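Local coordinates for extracellular solute-binding protein, family 1 (Bifidobacterium longum subsp. infantis ATCC 15697, PDB 3QUF) that probably binds a solute, perhaps a sugar, outside the cell and delivers it to a membrane transporter for uptake, at residues Q273-P283 and E353-Y361. Residues are numbered along the deposited sequence; the frame is centred on the assembly and turned at random.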
loop_
_atom_site.group_PDB
_atom_site.type_symbol
_atom_site.label_atom_id
_atom_site.label_comp_id
_atom_site.label_asym_id
_atom_site.label_seq_id
_atom_site.Cartn_x
_atom_site.Cartn_y
_atom_site.Cartn_z
ATOM N N GLN A 273 -9.080 -8.621 18.519
ATOM C CA GLN A 273 -10.219 -9.462 18.868
ATOM C C GLN A 273 -10.006 -10.148 20.212
ATOM O O GLN A 273 -10.936 -10.251 20.995
ATOM C CB GLN A 273 -10.495 -10.461 17.743
ATOM C CG GLN A 273 -11.314 -9.817 16.630
ATOM C CD GLN A 273 -11.753 -10.776 15.546
ATOM O OE1 GLN A 273 -11.317 -11.922 15.486
ATOM N NE2 GLN A 273 -12.632 -10.296 14.667
ATOM N N LYS A 274 -8.773 -10.578 20.469
ATOM C CA LYS A 274 -8.366 -11.109 21.789
ATOM C C LYS A 274 -8.537 -10.123 22.939
ATOM O O LYS A 274 -8.773 -10.527 24.077
ATOM C CB LYS A 274 -6.889 -11.540 21.755
ATOM C CG LYS A 274 -6.634 -12.952 21.244
ATOM C CD LYS A 274 -7.018 -14.031 22.265
ATOM C CE LYS A 274 -6.067 -14.104 23.476
ATOM N NZ LYS A 274 -6.157 -15.394 24.249
ATOM N N SER A 275 -8.367 -8.837 22.651
ATOM C CA SER A 275 -8.356 -7.801 23.660
ATOM C C SER A 275 -9.759 -7.565 24.193
ATOM O O SER A 275 -10.728 -8.106 23.670
ATOM C CB SER A 275 -7.784 -6.481 23.075
ATOM O OG SER A 275 -8.770 -5.815 22.309
ATOM N N ASP A 276 -9.842 -6.728 25.223
ATOM C CA ASP A 276 -11.097 -6.301 25.823
ATOM C C ASP A 276 -11.728 -5.112 25.106
ATOM O O ASP A 276 -12.743 -4.587 25.577
ATOM C CB ASP A 276 -10.846 -5.835 27.269
ATOM C CG ASP A 276 -10.479 -6.953 28.194
ATOM O OD1 ASP A 276 -10.534 -8.131 27.758
ATOM O OD2 ASP A 276 -10.149 -6.644 29.377
ATOM N N ILE A 277 -11.123 -4.647 24.015
ATOM C CA ILE A 277 -11.602 -3.427 23.383
ATOM C C ILE A 277 -12.774 -3.680 22.428
ATOM O O ILE A 277 -12.694 -4.514 21.533
ATOM C CB ILE A 277 -10.493 -2.705 22.575
ATOM C CG1 ILE A 277 -9.218 -2.535 23.417
ATOM C CG2 ILE A 277 -11.032 -1.346 22.068
ATOM C CD1 ILE A 277 -9.427 -1.827 24.752
ATOM N N ASP A 278 -13.850 -2.927 22.629
ATOM C CA ASP A 278 -14.928 -2.855 21.661
ATOM C C ASP A 278 -14.471 -1.858 20.582
ATOM O O ASP A 278 -14.603 -0.664 20.763
ATOM C CB ASP A 278 -16.213 -2.365 22.328
ATOM C CG ASP A 278 -17.437 -2.457 21.409
ATOM O OD1 ASP A 278 -17.322 -3.054 20.320
ATOM O OD2 ASP A 278 -18.513 -1.921 21.800
ATOM N N PHE A 279 -13.920 -2.375 19.510
ATOM C CA PHE A 279 -13.310 -1.520 18.458
ATOM C C PHE A 279 -14.107 -1.493 17.151
ATOM O O PHE A 279 -14.754 -2.461 16.789
ATOM C CB PHE A 279 -11.866 -1.965 18.190
ATOM C CG PHE A 279 -11.743 -3.263 17.412
ATOM C CD1 PHE A 279 -11.776 -4.489 18.067
ATOM C CD2 PHE A 279 -11.607 -3.260 16.033
ATOM C CE1 PHE A 279 -11.670 -5.681 17.343
ATOM C CE2 PHE A 279 -11.497 -4.444 15.303
ATOM C CZ PHE A 279 -11.528 -5.660 15.969
ATOM N N GLY A 280 -14.027 -0.370 16.433
ATOM C CA GLY A 280 -14.557 -0.294 15.084
ATOM C C GLY A 280 -13.450 0.072 14.122
ATOM O O GLY A 280 -12.333 0.349 14.550
ATOM N N VAL A 281 -13.745 0.030 12.820
ATOM C CA VAL A 281 -12.766 0.338 11.798
ATOM C C VAL A 281 -13.354 1.324 10.807
ATOM O O VAL A 281 -14.365 1.003 10.169
ATOM C CB VAL A 281 -12.297 -0.915 11.015
ATOM C CG1 VAL A 281 -11.219 -0.544 10.014
ATOM C CG2 VAL A 281 -11.772 -1.982 12.009
ATOM N N ALA A 282 -12.675 2.459 10.619
ATOM C CA ALA A 282 -13.191 3.530 9.780
ATOM C C ALA A 282 -12.144 3.922 8.761
ATOM O O ALA A 282 -10.954 3.772 9.025
ATOM C CB ALA A 282 -13.515 4.741 10.653
ATOM N N PRO A 283 -12.571 4.412 7.579
ATOM C CA PRO A 283 -11.590 5.025 6.708
ATOM C C PRO A 283 -11.020 6.295 7.348
ATOM O O PRO A 283 -11.539 6.786 8.374
ATOM C CB PRO A 283 -12.422 5.391 5.461
ATOM C CG PRO A 283 -13.771 5.676 6.011
ATOM C CD PRO A 283 -13.955 4.712 7.165
ATOM N N GLU A 353 -15.717 -6.717 10.934
ATOM C CA GLU A 353 -15.228 -5.412 11.352
ATOM C C GLU A 353 -14.668 -4.620 10.148
ATOM O O GLU A 353 -14.616 -3.389 10.207
ATOM C CB GLU A 353 -14.125 -5.578 12.406
ATOM C CG GLU A 353 -14.588 -6.279 13.678
ATOM C CD GLU A 353 -14.531 -7.839 13.650
ATOM O OE1 GLU A 353 -14.388 -8.481 12.582
ATOM O OE2 GLU A 353 -14.618 -8.425 14.755
ATOM N N LEU A 354 -14.226 -5.321 9.108
ATOM C CA LEU A 354 -13.616 -4.667 7.953
ATOM C C LEU A 354 -14.597 -4.532 6.780
ATOM O O LEU A 354 -14.222 -4.093 5.703
ATOM C CB LEU A 354 -12.399 -5.472 7.507
ATOM C CG LEU A 354 -11.215 -5.501 8.470
ATOM C CD1 LEU A 354 -10.182 -6.511 7.999
ATOM C CD2 LEU A 354 -10.620 -4.129 8.557
ATOM N N LYS A 355 -15.867 -4.909 6.977
ATOM C CA LYS A 355 -16.770 -4.945 5.820
ATOM C C LYS A 355 -16.895 -3.598 5.147
ATOM O O LYS A 355 -16.764 -3.542 3.931
ATOM C CB LYS A 355 -18.158 -5.425 6.202
ATOM C CG LYS A 355 -19.074 -5.575 4.978
ATOM C CD LYS A 355 -20.452 -6.065 5.388
ATOM C CE LYS A 355 -21.368 -6.270 4.171
ATOM N NZ LYS A 355 -20.694 -7.080 3.135
ATOM N N ASP A 356 -17.118 -2.531 5.912
ATOM C CA ASP A 356 -17.206 -1.133 5.372
ATOM C C ASP A 356 -15.952 -0.765 4.602
ATOM O O ASP A 356 -16.014 -0.358 3.424
ATOM C CB ASP A 356 -17.491 -0.117 6.499
ATOM C CG ASP A 356 -17.614 1.380 5.997
ATOM O OD1 ASP A 356 -18.258 1.666 4.947
ATOM O OD2 ASP A 356 -17.091 2.294 6.700
ATOM N N VAL A 357 -14.799 -0.904 5.239
ATOM C CA VAL A 357 -13.564 -0.493 4.595
ATOM C C VAL A 357 -13.296 -1.294 3.317
ATOM O O VAL A 357 -12.870 -0.749 2.308
ATOM C CB VAL A 357 -12.353 -0.406 5.569
ATOM C CG1 VAL A 357 -12.590 0.715 6.577
ATOM C CG2 VAL A 357 -12.082 -1.671 6.275
ATOM N N VAL A 358 -13.599 -2.581 3.328
ATOM C CA VAL A 358 -13.401 -3.382 2.138
ATOM C C VAL A 358 -14.434 -3.082 1.061
ATOM O O VAL A 358 -14.069 -2.803 -0.096
ATOM C CB VAL A 358 -13.346 -4.866 2.459
ATOM C CG1 VAL A 358 -13.324 -5.736 1.196
ATOM C CG2 VAL A 358 -12.076 -5.103 3.321
ATOM N N ASP A 359 -15.721 -3.152 1.405
ATOM C CA ASP A 359 -16.742 -2.980 0.383
ATOM C C ASP A 359 -16.872 -1.562 -0.154
ATOM O O ASP A 359 -17.140 -1.386 -1.339
ATOM C CB ASP A 359 -18.108 -3.396 0.893
ATOM C CG ASP A 359 -18.256 -4.904 1.040
ATOM O OD1 ASP A 359 -17.322 -5.687 0.708
ATOM O OD2 ASP A 359 -19.329 -5.278 1.530
ATOM N N ASN A 360 -16.702 -0.560 0.700
ATOM C CA ASN A 360 -16.999 0.803 0.311
ATOM C C ASN A 360 -15.774 1.644 -0.046
ATOM O O ASN A 360 -15.915 2.750 -0.557
ATOM C CB ASN A 360 -17.852 1.462 1.379
ATOM C CG ASN A 360 -19.177 0.753 1.545
ATOM O OD1 ASN A 360 -19.796 0.339 0.550
ATOM N ND2 ASN A 360 -19.578 0.524 2.795
ATOM N N TYR A 361 -14.573 1.112 0.228
ATOM C CA TYR A 361 -13.336 1.815 -0.070
ATOM C C TYR A 361 -12.423 0.964 -0.915
ATOM O O TYR A 361 -12.081 1.366 -2.019
ATOM C CB TYR A 361 -12.661 2.386 1.229
ATOM C CG TYR A 361 -13.613 3.327 1.885
ATOM C CD1 TYR A 361 -13.675 4.674 1.507
ATOM C CD2 TYR A 361 -14.556 2.850 2.796
ATOM C CE1 TYR A 361 -14.615 5.512 2.066
ATOM C CE2 TYR A 361 -15.506 3.702 3.364
ATOM C CZ TYR A 361 -15.547 5.014 2.957
ATOM O OH TYR A 361 -16.499 5.855 3.498
HETATM O O HOH W 1 -14.849 -1.443 8.163
HETATM O O HOH W 2 -15.920 -1.840 12.157
HETATM O O HOH W 3 -16.409 2.009 9.366
#
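V281 sets CG1 between L354 and V357, while CB and CG2 rest on the carbonyl O of E353. CG1, anti to the backbone N (chi1 -177°), lies 3.9 Å from both CD2 of L354 and CG1 of V357. Two residues on, P283 is the second bump. It puts CB over the centre of one Y361 face, 3.9 Å from the ring centroid in a CH-pi contact, 6° off the normal. Its CG lies 3.6 Å from Y361 CZ. V357 CG1 fills the angle between V281 and the proline N. At the other end E353 CG lies obliquely 3.9 Å from F279 CZ. The bend at chi2 turns the carboxylate nearly parallel to the ring plane, toward Q273. Q273 NE2 donates to E353 OE2 at 2.7 Å, from above the carboxylate plane and with a bent N-H angle of 138°. An alanine at E353 would probably leave the Q273 amide without this acceptor and lose the CG packing on F279. The contact lays the head of helix 355-362 along strand 279-282, which pairs with strand 135-144 through G280 and A282. No direct backbone bond joins the two segments. Instead, one water joins V281 N to E353 O, and another joins V281 O to E353 O and V357 N. The chemistry implies an apolar seam of valines, leucine, proline and tyrosine, with a polar margin where waters take up the N and O of V281.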